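Cytoplasmic protein (Bacillus cereus, PDB 2O3L) is of unknown function but belongs to the DUF1048 family, the crystallised fragment folding as a left-handed superhelix. Local coordinates at residues V20-M28 with V68-V76; E2-V10 with L40-D48. All coordinates share one frame; numbering follows the deposited sequence.

Interaction 1 of 2, residues V20-M28 with V68-V76; sequences VFKKIQNYM and VASFADELV
Tyr27 meets the segment 68-76 from Ala69 to Val76, and buries more surface than any other residue of this contact. With CG anti to the backbone N (chi1 -179°), the ring extends across the interface: CD1 lies 3.4 Å from Ala72 CB, and CE2 lies 3.6 Å from Ala69 CB. One ring face is turned to the carbonyl oxygen Ala69 O, while Val76 CG1 stands near the ring edge. At the far end the hydroxyl OH donates to Asp73 OD1 at 3.0 Å. Ring and carboxylate planes are 78° apart, and OH meets OD1 from above the carboxylate plane. Within its own helix the Tyr27 ring also stacks with that of Phe31.

One turn earlier, Ile24 is a knob in the hole formed by Val68, Phe71, Ala72 and Leu75. Its branches divide the work. CG1 packs crosswise on Val68 CG1 at 3.6 Å, CD1 comes obliquely to the Phe71 ring with CD2 3.7 Å away, and CG2 is directed to Ala72 and Leu75. The small Ala72 lets the backbones approach, its CA being 5.6 Å from Ile24 CA. Toward the C-terminal ends, the side chains of Met28 and Val76 run past each other in opposite directions, Met28 CG 3.6 Å from Val76 CG1. At the other end the aliphatic part of Lys23 lies across Val68, bending at chi3 so that NZ donates to a water 3.0 Å away.

The two helices cross at -52°, and the apolar seam between them is bordered by polar groups on one flank. The bond to Asp73 would restrain the Tyr27 hydroxyl and so the ring, while the fit of Ile24 against Val68 and Ala72 is consistent with the close backbones there.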
loop_
_atom_site.group_PDB
_atom_site.type_symbol
_atom_site.label_atom_id
_atom_site.label_comp_id
_atom_site.label_asym_id
_atom_site.label_seq_id
_atom_site.Cartn_x
_atom_site.Cartn_y
_atom_site.Cartn_z
ATOM N N VAL A 20 -3.928 5.755 -5.315
ATOM C CA VAL A 20 -3.260 5.927 -4.049
ATOM C C VAL A 20 -2.276 4.779 -3.765
ATOM O O VAL A 20 -1.190 5.030 -3.291
ATOM C CB VAL A 20 -4.247 6.102 -2.919
ATOM C CG1 VAL A 20 -3.527 6.092 -1.557
ATOM C CG2 VAL A 20 -4.973 7.442 -3.126
ATOM N N PHE A 21 -2.677 3.548 -4.060
ATOM C CA PHE A 21 -1.760 2.442 -3.992
ATOM C C PHE A 21 -0.494 2.666 -4.839
ATOM O O PHE A 21 0.598 2.383 -4.391
ATOM C CB PHE A 21 -2.414 1.113 -4.407
ATOM C CG PHE A 21 -1.458 -0.039 -4.305
ATOM C CD1 PHE A 21 -1.218 -0.638 -3.087
ATOM C CD2 PHE A 21 -0.705 -0.434 -5.401
ATOM C CE1 PHE A 21 -0.276 -1.626 -2.964
ATOM C CE2 PHE A 21 0.203 -1.447 -5.295
ATOM C CZ PHE A 21 0.434 -2.037 -4.061
ATOM N N LYS A 22 -0.684 3.089 -6.078
ATOM C CA LYS A 22 0.417 3.392 -6.979
ATOM C C LYS A 22 1.330 4.485 -6.422
ATOM O O LYS A 22 2.557 4.395 -6.537
ATOM C CB LYS A 22 -0.148 3.843 -8.314
ATOM C CG LYS A 22 0.917 4.197 -9.322
ATOM C CD LYS A 22 0.345 4.471 -10.730
ATOM C CE LYS A 22 -0.313 5.825 -10.860
ATOM N NZ LYS A 22 -0.465 6.078 -12.292
ATOM N N LYS A 23 0.728 5.508 -5.822
ATOM C CA LYS A 23 1.501 6.583 -5.183
ATOM C C LYS A 23 2.427 5.998 -4.073
ATOM O O LYS A 23 3.591 6.264 -4.041
ATOM C CB LYS A 23 0.586 7.681 -4.648
ATOM C CG LYS A 23 0.003 8.633 -5.686
ATOM C CD LYS A 23 -0.979 9.671 -5.102
ATOM C CE LYS A 23 -0.389 10.529 -3.969
ATOM N NZ LYS A 23 -1.173 11.781 -3.578
ATOM N N ILE A 24 1.880 5.164 -3.216
ATOM C CA ILE A 24 2.590 4.521 -2.124
ATOM C C ILE A 24 3.667 3.550 -2.591
ATOM O O ILE A 24 4.787 3.526 -2.056
ATOM C CB ILE A 24 1.597 3.769 -1.258
ATOM C CG1 ILE A 24 0.673 4.781 -0.585
ATOM C CG2 ILE A 24 2.331 2.959 -0.192
ATOM C CD1 ILE A 24 -0.451 4.147 0.182
ATOM N N GLN A 25 3.329 2.751 -3.598
ATOM C CA GLN A 25 4.317 1.842 -4.185
ATOM C C GLN A 25 5.517 2.634 -4.723
ATOM O O GLN A 25 6.693 2.316 -4.439
ATOM C CB GLN A 25 3.648 1.012 -5.279
ATOM C CG GLN A 25 4.502 -0.050 -5.852
ATOM C CD GLN A 25 3.732 -0.932 -6.790
ATOM O OE1 GLN A 25 2.989 -0.426 -7.629
ATOM N NE2 GLN A 25 3.897 -2.265 -6.658
ATOM N N ASN A 26 5.238 3.712 -5.439
ATOM C CA ASN A 26 6.316 4.523 -5.953
ATOM C C ASN A 26 7.096 5.205 -4.821
ATOM O O ASN A 26 8.333 5.308 -4.876
ATOM C CB ASN A 26 5.801 5.538 -6.973
ATOM C CG ASN A 26 5.587 4.913 -8.342
ATOM O OD1 ASN A 26 6.552 4.642 -9.071
ATOM N ND2 ASN A 26 4.329 4.655 -8.690
ATOM N N TYR A 27 6.387 5.694 -3.819
ATOM C CA TYR A 27 7.059 6.382 -2.717
ATOM C C TYR A 27 8.074 5.398 -2.057
ATOM O O TYR A 27 9.236 5.723 -1.805
ATOM C CB TYR A 27 6.064 6.920 -1.708
ATOM C CG TYR A 27 6.748 7.654 -0.576
ATOM C CD1 TYR A 27 7.311 6.957 0.511
ATOM C CD2 TYR A 27 6.833 9.020 -0.576
ATOM C CE1 TYR A 27 7.933 7.640 1.558
ATOM C CE2 TYR A 27 7.462 9.723 0.457
ATOM C CZ TYR A 27 8.014 9.031 1.506
ATOM O OH TYR A 27 8.634 9.740 2.481
HETATM N N MSE A 28 7.634 4.171 -1.854
HETATM C CA MSE A 28 8.456 3.159 -1.187
HETATM C C MSE A 28 9.678 2.775 -2.026
HETATM O O MSE A 28 10.774 2.653 -1.514
HETATM C CB MSE A 28 7.590 1.932 -0.879
HETATM C CG MSE A 28 6.583 2.278 0.194
HETATM SE SE MSE A 28 5.531 0.745 0.749
HETATM C CE MSE A 28 6.928 -0.489 1.016
ATOM N N VAL A 68 -0.340 11.419 1.734
ATOM C CA VAL A 68 0.017 10.046 1.391
ATOM C C VAL A 68 1.510 9.804 1.591
ATOM O O VAL A 68 1.907 8.730 2.005
ATOM C CB VAL A 68 -0.441 9.689 -0.060
ATOM C CG1 VAL A 68 0.030 8.298 -0.492
ATOM C CG2 VAL A 68 -1.940 9.790 -0.138
ATOM N N ALA A 69 2.351 10.807 1.346
ATOM C CA ALA A 69 3.781 10.625 1.569
ATOM C C ALA A 69 4.070 10.326 3.032
ATOM O O ALA A 69 4.887 9.479 3.344
ATOM C CB ALA A 69 4.584 11.869 1.116
ATOM N N SER A 70 3.374 11.012 3.934
ATOM C CA SER A 70 3.599 10.805 5.339
ATOM C C SER A 70 3.089 9.417 5.777
ATOM O O SER A 70 3.718 8.770 6.611
ATOM C CB SER A 70 2.980 11.937 6.142
ATOM O OG SER A 70 2.985 11.591 7.489
ATOM N N PHE A 71 1.985 8.960 5.196
ATOM C CA PHE A 71 1.504 7.600 5.386
ATOM C C PHE A 71 2.556 6.558 4.929
ATOM O O PHE A 71 2.916 5.651 5.679
ATOM C CB PHE A 71 0.201 7.384 4.607
ATOM C CG PHE A 71 -0.376 6.020 4.769
ATOM C CD1 PHE A 71 -1.040 5.676 5.932
ATOM C CD2 PHE A 71 -0.215 5.056 3.791
ATOM C CE1 PHE A 71 -1.562 4.389 6.086
ATOM C CE2 PHE A 71 -0.725 3.774 3.940
ATOM C CZ PHE A 71 -1.391 3.439 5.107
ATOM N N ALA A 72 3.042 6.715 3.703
ATOM C CA ALA A 72 3.974 5.772 3.126
ATOM C C ALA A 72 5.268 5.813 3.915
ATOM O O ALA A 72 5.859 4.772 4.203
ATOM C CB ALA A 72 4.198 6.075 1.665
ATOM N N ASP A 73 5.619 7.005 4.376
ATOM C CA ASP A 73 6.838 7.223 5.085
ATOM C C ASP A 73 6.760 6.469 6.398
ATOM O O ASP A 73 7.715 5.821 6.785
ATOM C CB ASP A 73 7.061 8.717 5.300
ATOM C CG ASP A 73 8.427 9.028 5.773
ATOM O OD1 ASP A 73 9.388 8.603 5.102
ATOM O OD2 ASP A 73 8.545 9.713 6.799
ATOM N N GLU A 74 5.610 6.508 7.054
ATOM C CA GLU A 74 5.427 5.793 8.309
ATOM C C GLU A 74 5.262 4.289 8.090
ATOM O O GLU A 74 5.415 3.494 8.994
ATOM C CB GLU A 74 4.195 6.315 9.030
ATOM C CG GLU A 74 4.206 6.029 10.511
ATOM C CD GLU A 74 2.954 6.520 11.203
ATOM O OE1 GLU A 74 2.271 7.412 10.638
ATOM O OE2 GLU A 74 2.650 5.999 12.309
ATOM N N LEU A 75 4.885 3.908 6.896
ATOM C CA LEU A 75 4.809 2.520 6.519
ATOM C C LEU A 75 6.248 1.999 6.246
ATOM O O LEU A 75 6.627 0.974 6.749
ATOM C CB LEU A 75 3.897 2.429 5.286
ATOM C CG LEU A 75 3.063 1.212 4.980
ATOM C CD1 LEU A 75 2.139 0.787 6.108
ATOM C CD2 LEU A 75 2.277 1.514 3.727
ATOM N N VAL A 76 7.063 2.719 5.483
ATOM C CA VAL A 76 8.444 2.292 5.301
ATOM C C VAL A 76 9.215 2.319 6.613
ATOM O O VAL A 76 10.213 1.638 6.717
ATOM C CB VAL A 76 9.283 3.121 4.221
ATOM C CG1 VAL A 76 8.480 3.426 2.994
ATOM C CG2 VAL A 76 9.908 4.414 4.789
HETATM O O HOH W 1 -0.379 13.239 -1.101
#

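Interaction 2 of 2, residues E2-V10 with L40-D48; sequences EYKMMMARV and LHIQYELID
Helices 2-10 and 40-48 run in broadly the same direction, 34° apart with axes 10.4 Å from each other at closest approach, and Met6 and Tyr44 face each other near the middle. The selenomethionine Met6 lies over one face of the Tyr44 ring. Its CG makes a CH-pi contact 3.7 Å from the ring centroid, and the bend at chi2 (-75°) carries SE obliquely above the same ring in a Met-aromatic contact. Toward the rim of the opposite face lies Leu40 O, the acceptor of Tyr44 N. Glu2 approaches obliquely, CD 3.4 Å from Tyr44 CE2, and one water joins Glu2 OE1 to Tyr44 OH. This hydroxyl also stands at the edge of the Tyr3 ring, whose CD1 packs against Leu40 CD2 at 3.8 Å.

One turn on, Ile47 is a knob among Met6, Met7, Arg9 and Val10. Its CG1 meets Val10 CG2 at 3.7 Å, its CD1 meets Met7 CE, and its CG2 comes obliquely to the Arg9 guanidinium group, nearest to NH2. Beyond it, Arg9 NH2 forms a salt bridge with Asp48 OD1 at 2.8 Å. The carboxylate oxygen lies nearly in the guanidinium plane and is approached almost along its C-O bond. Met6 SE stands over one face of the guanidinium, toward its rim, and Glu51 supplies NH2 with a second acidic partner.

The Tyr44 ring thus has contacts over both faces, with its hydroxyl bound to water. Two carboxylates around Arg9 would be expected to stabilise its positive charge at the margin of this apolar contact.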
loop_
_atom_site.group_PDB
_atom_site.type_symbol
_atom_site.label_atom_id
_atom_site.label_comp_id
_atom_site.label_asym_id
_atom_site.label_seq_id
_atom_site.Cartn_x
_atom_site.Cartn_y
_atom_site.Cartn_z
ATOM N N GLU A 2 2.615 -14.688 -6.847
ATOM C CA GLU A 2 2.191 -13.783 -5.798
ATOM C C GLU A 2 2.120 -12.325 -6.242
ATOM O O GLU A 2 1.121 -11.652 -6.000
ATOM C CB GLU A 2 3.118 -13.914 -4.580
ATOM C CG GLU A 2 2.548 -13.258 -3.317
ATOM C CD GLU A 2 3.397 -13.491 -2.065
ATOM O OE1 GLU A 2 4.662 -13.597 -2.185
ATOM O OE2 GLU A 2 2.780 -13.538 -0.965
ATOM N N TYR A 3 3.172 -11.813 -6.866
ATOM C CA TYR A 3 3.162 -10.398 -7.255
ATOM C C TYR A 3 2.052 -10.114 -8.254
ATOM O O TYR A 3 1.305 -9.176 -8.056
ATOM C CB TYR A 3 4.502 -9.939 -7.831
ATOM C CG TYR A 3 4.551 -8.481 -8.157
ATOM C CD1 TYR A 3 4.686 -7.555 -7.156
ATOM C CD2 TYR A 3 4.514 -8.026 -9.477
ATOM C CE1 TYR A 3 4.763 -6.197 -7.426
ATOM C CE2 TYR A 3 4.592 -6.673 -9.762
ATOM C CZ TYR A 3 4.705 -5.765 -8.724
ATOM O OH TYR A 3 4.810 -4.413 -8.933
ATOM N N LYS A 4 1.906 -10.941 -9.287
ATOM C CA LYS A 4 0.877 -10.671 -10.296
ATOM C C LYS A 4 -0.525 -10.708 -9.674
ATOM O O LYS A 4 -1.376 -9.865 -9.958
ATOM C CB LYS A 4 0.979 -11.642 -11.461
ATOM C CG LYS A 4 0.860 -10.980 -12.819
ATOM C CD LYS A 4 1.218 -11.956 -13.956
ATOM C CE LYS A 4 1.439 -11.229 -15.288
HETATM N N MSE A 5 -0.733 -11.683 -8.803
HETATM C CA MSE A 5 -1.993 -11.881 -8.113
HETATM C C MSE A 5 -2.315 -10.678 -7.238
HETATM O O MSE A 5 -3.462 -10.258 -7.137
HETATM C CB MSE A 5 -1.866 -13.153 -7.289
HETATM C CG MSE A 5 -3.115 -13.599 -6.577
HETATM SE SE MSE A 5 -2.970 -13.266 -4.627
HETATM C CE MSE A 5 -2.866 -15.229 -4.124
HETATM N N MSE A 6 -1.296 -10.131 -6.594
HETATM C CA MSE A 6 -1.472 -9.018 -5.706
HETATM C C MSE A 6 -1.778 -7.769 -6.533
HETATM O O MSE A 6 -2.607 -6.970 -6.136
HETATM C CB MSE A 6 -0.226 -8.820 -4.820
HETATM C CG MSE A 6 -0.033 -9.951 -3.787
HETATM SE SE MSE A 6 -1.315 -9.792 -2.287
HETATM C CE MSE A 6 -0.825 -11.337 -1.226
HETATM N N MSE A 7 -1.124 -7.610 -7.684
HETATM C CA MSE A 7 -1.427 -6.466 -8.555
HETATM C C MSE A 7 -2.846 -6.601 -9.171
HETATM O O MSE A 7 -3.544 -5.616 -9.347
HETATM C CB MSE A 7 -0.369 -6.300 -9.634
HETATM C CG MSE A 7 1.014 -5.994 -9.093
HETATM SE SE MSE A 7 1.076 -4.473 -7.882
HETATM C CE MSE A 7 1.144 -5.565 -6.108
ATOM N N ALA A 8 -3.290 -7.828 -9.419
ATOM C CA ALA A 8 -4.652 -8.056 -9.902
ATOM C C ALA A 8 -5.703 -7.625 -8.865
ATOM O O ALA A 8 -6.739 -7.040 -9.208
ATOM C CB ALA A 8 -4.832 -9.504 -10.255
ATOM N N ARG A 9 -5.429 -7.905 -7.596
ATOM C CA ARG A 9 -6.276 -7.450 -6.540
ATOM C C ARG A 9 -6.349 -5.935 -6.460
ATOM O O ARG A 9 -7.414 -5.373 -6.150
ATOM C CB ARG A 9 -5.820 -8.055 -5.228
ATOM C CG ARG A 9 -6.073 -9.567 -5.248
ATOM C CD ARG A 9 -5.461 -10.321 -4.090
ATOM N NE ARG A 9 -5.686 -9.610 -2.846
ATOM C CZ ARG A 9 -5.365 -10.074 -1.654
ATOM N NH1 ARG A 9 -4.826 -11.288 -1.520
ATOM N NH2 ARG A 9 -5.628 -9.325 -0.592
ATOM N N VAL A 10 -5.234 -5.259 -6.739
ATOM C CA VAL A 10 -5.221 -3.793 -6.751
ATOM C C VAL A 10 -6.101 -3.288 -7.889
ATOM O O VAL A 10 -6.888 -2.384 -7.713
ATOM C CB VAL A 10 -3.789 -3.213 -6.883
ATOM C CG1 VAL A 10 -3.811 -1.721 -7.092
ATOM C CG2 VAL A 10 -2.996 -3.506 -5.598
ATOM N N LEU A 40 7.820 -5.435 -0.313
ATOM C CA LEU A 40 6.728 -6.166 -0.948
ATOM C C LEU A 40 5.765 -6.731 0.117
ATOM O O LEU A 40 4.569 -6.652 -0.046
ATOM C CB LEU A 40 7.244 -7.321 -1.792
ATOM C CG LEU A 40 7.833 -6.918 -3.159
ATOM C CD1 LEU A 40 8.590 -8.081 -3.713
ATOM C CD2 LEU A 40 6.717 -6.366 -4.118
ATOM N N HIS A 41 6.298 -7.322 1.185
ATOM C CA HIS A 41 5.408 -7.838 2.246
ATOM C C HIS A 41 4.529 -6.706 2.803
ATOM O O HIS A 41 3.336 -6.875 2.978
ATOM C CB HIS A 41 6.211 -8.584 3.306
ATOM C CG HIS A 41 6.742 -9.890 2.808
ATOM N ND1 HIS A 41 7.962 -10.407 3.181
ATOM C CD2 HIS A 41 6.210 -10.773 1.933
ATOM C CE1 HIS A 41 8.148 -11.558 2.568
ATOM N NE2 HIS A 41 7.102 -11.797 1.800
ATOM N N ILE A 42 5.090 -5.518 2.971
ATOM C CA ILE A 42 4.327 -4.398 3.513
ATOM C C ILE A 42 3.260 -3.988 2.518
ATOM O O ILE A 42 2.145 -3.658 2.893
ATOM C CB ILE A 42 5.226 -3.155 3.795
ATOM C CG1 ILE A 42 6.254 -3.449 4.864
ATOM C CG2 ILE A 42 4.386 -1.989 4.269
ATOM C CD1 ILE A 42 7.502 -2.523 4.803
ATOM N N GLN A 43 3.595 -3.980 1.239
ATOM C CA GLN A 43 2.590 -3.671 0.223
ATOM C C GLN A 43 1.449 -4.715 0.185
ATOM O O GLN A 43 0.283 -4.374 -0.060
ATOM C CB GLN A 43 3.234 -3.566 -1.147
ATOM C CG GLN A 43 4.137 -2.381 -1.231
ATOM C CD GLN A 43 4.940 -2.354 -2.506
ATOM O OE1 GLN A 43 4.708 -3.147 -3.419
ATOM N NE2 GLN A 43 5.892 -1.434 -2.573
ATOM N N TYR A 44 1.783 -5.973 0.437
ATOM C CA TYR A 44 0.736 -6.996 0.470
ATOM C C TYR A 44 -0.201 -6.768 1.677
ATOM O O TYR A 44 -1.434 -6.900 1.545
ATOM C CB TYR A 44 1.300 -8.409 0.444
ATOM C CG TYR A 44 2.195 -8.719 -0.783
ATOM C CD1 TYR A 44 2.163 -7.911 -1.942
ATOM C CD2 TYR A 44 3.020 -9.825 -0.797
ATOM C CE1 TYR A 44 2.977 -8.205 -3.042
ATOM C CE2 TYR A 44 3.844 -10.121 -1.886
ATOM C CZ TYR A 44 3.818 -9.305 -3.007
ATOM O OH TYR A 44 4.631 -9.592 -4.092
ATOM N N GLU A 45 0.380 -6.410 2.822
ATOM C CA GLU A 45 -0.432 -6.079 3.973
ATOM C C GLU A 45 -1.320 -4.897 3.642
ATOM O O GLU A 45 -2.497 -4.857 4.019
ATOM C CB GLU A 45 0.410 -5.804 5.219
ATOM C CG GLU A 45 1.139 -7.010 5.745
ATOM C CD GLU A 45 0.241 -8.078 6.376
ATOM O OE1 GLU A 45 -1.012 -7.925 6.413
ATOM O OE2 GLU A 45 0.818 -9.056 6.869
ATOM N N LEU A 46 -0.762 -3.940 2.926
ATOM C CA LEU A 46 -1.516 -2.763 2.577
ATOM C C LEU A 46 -2.686 -3.091 1.628
ATOM O O LEU A 46 -3.768 -2.477 1.743
ATOM C CB LEU A 46 -0.629 -1.691 1.979
ATOM C CG LEU A 46 -1.330 -0.362 1.634
ATOM C CD1 LEU A 46 -1.651 0.391 2.921
ATOM C CD2 LEU A 46 -0.408 0.458 0.753
ATOM N N ILE A 47 -2.496 -4.064 0.737
ATOM C CA ILE A 47 -3.569 -4.473 -0.170
ATOM C C ILE A 47 -4.679 -5.181 0.621
ATOM O O ILE A 47 -5.854 -5.016 0.319
ATOM C CB ILE A 47 -3.018 -5.409 -1.274
ATOM C CG1 ILE A 47 -2.103 -4.590 -2.204
ATOM C CG2 ILE A 47 -4.130 -6.106 -2.046
ATOM C CD1 ILE A 47 -1.153 -5.423 -3.039
ATOM N N ASP A 48 -4.320 -5.986 1.618
ATOM C CA ASP A 48 -5.335 -6.554 2.499
ATOM C C ASP A 48 -6.150 -5.430 3.167
ATOM O O ASP A 48 -7.370 -5.508 3.279
ATOM C CB ASP A 48 -4.730 -7.436 3.587
ATOM C CG ASP A 48 -4.518 -8.865 3.151
ATOM O OD1 ASP A 48 -5.085 -9.268 2.125
ATOM O OD2 ASP A 48 -3.785 -9.597 3.844
HETATM O O HOH W 2 6.040 -11.900 -3.751
HETATM O O HOH W 3 -3.824 -12.262 1.643
#

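In the fold
Interactions 1 and 2 lie on opposite sides of the chain's centre, their own centres about 14 Å apart, and their segments alternate along the chain. Helices 15-31 and 36-56, one from each contact, join them directly. Phe21 CE1 packs on Ile47 CG1 at 3.6 Å, adding a contact to the residue that is the knob of interaction 2. Leu75 CG touches Ile42 CG2 at 3.5 Å, so helix 68-82 reaches helix 36-56 as well. Gln25 adds a further link: its NE2 makes a weak hydrogen bond to Gln43 OE1 and lies near Tyr3 OH. The two contacts therefore share one continuous, mainly apolar interior of the all-helical fold.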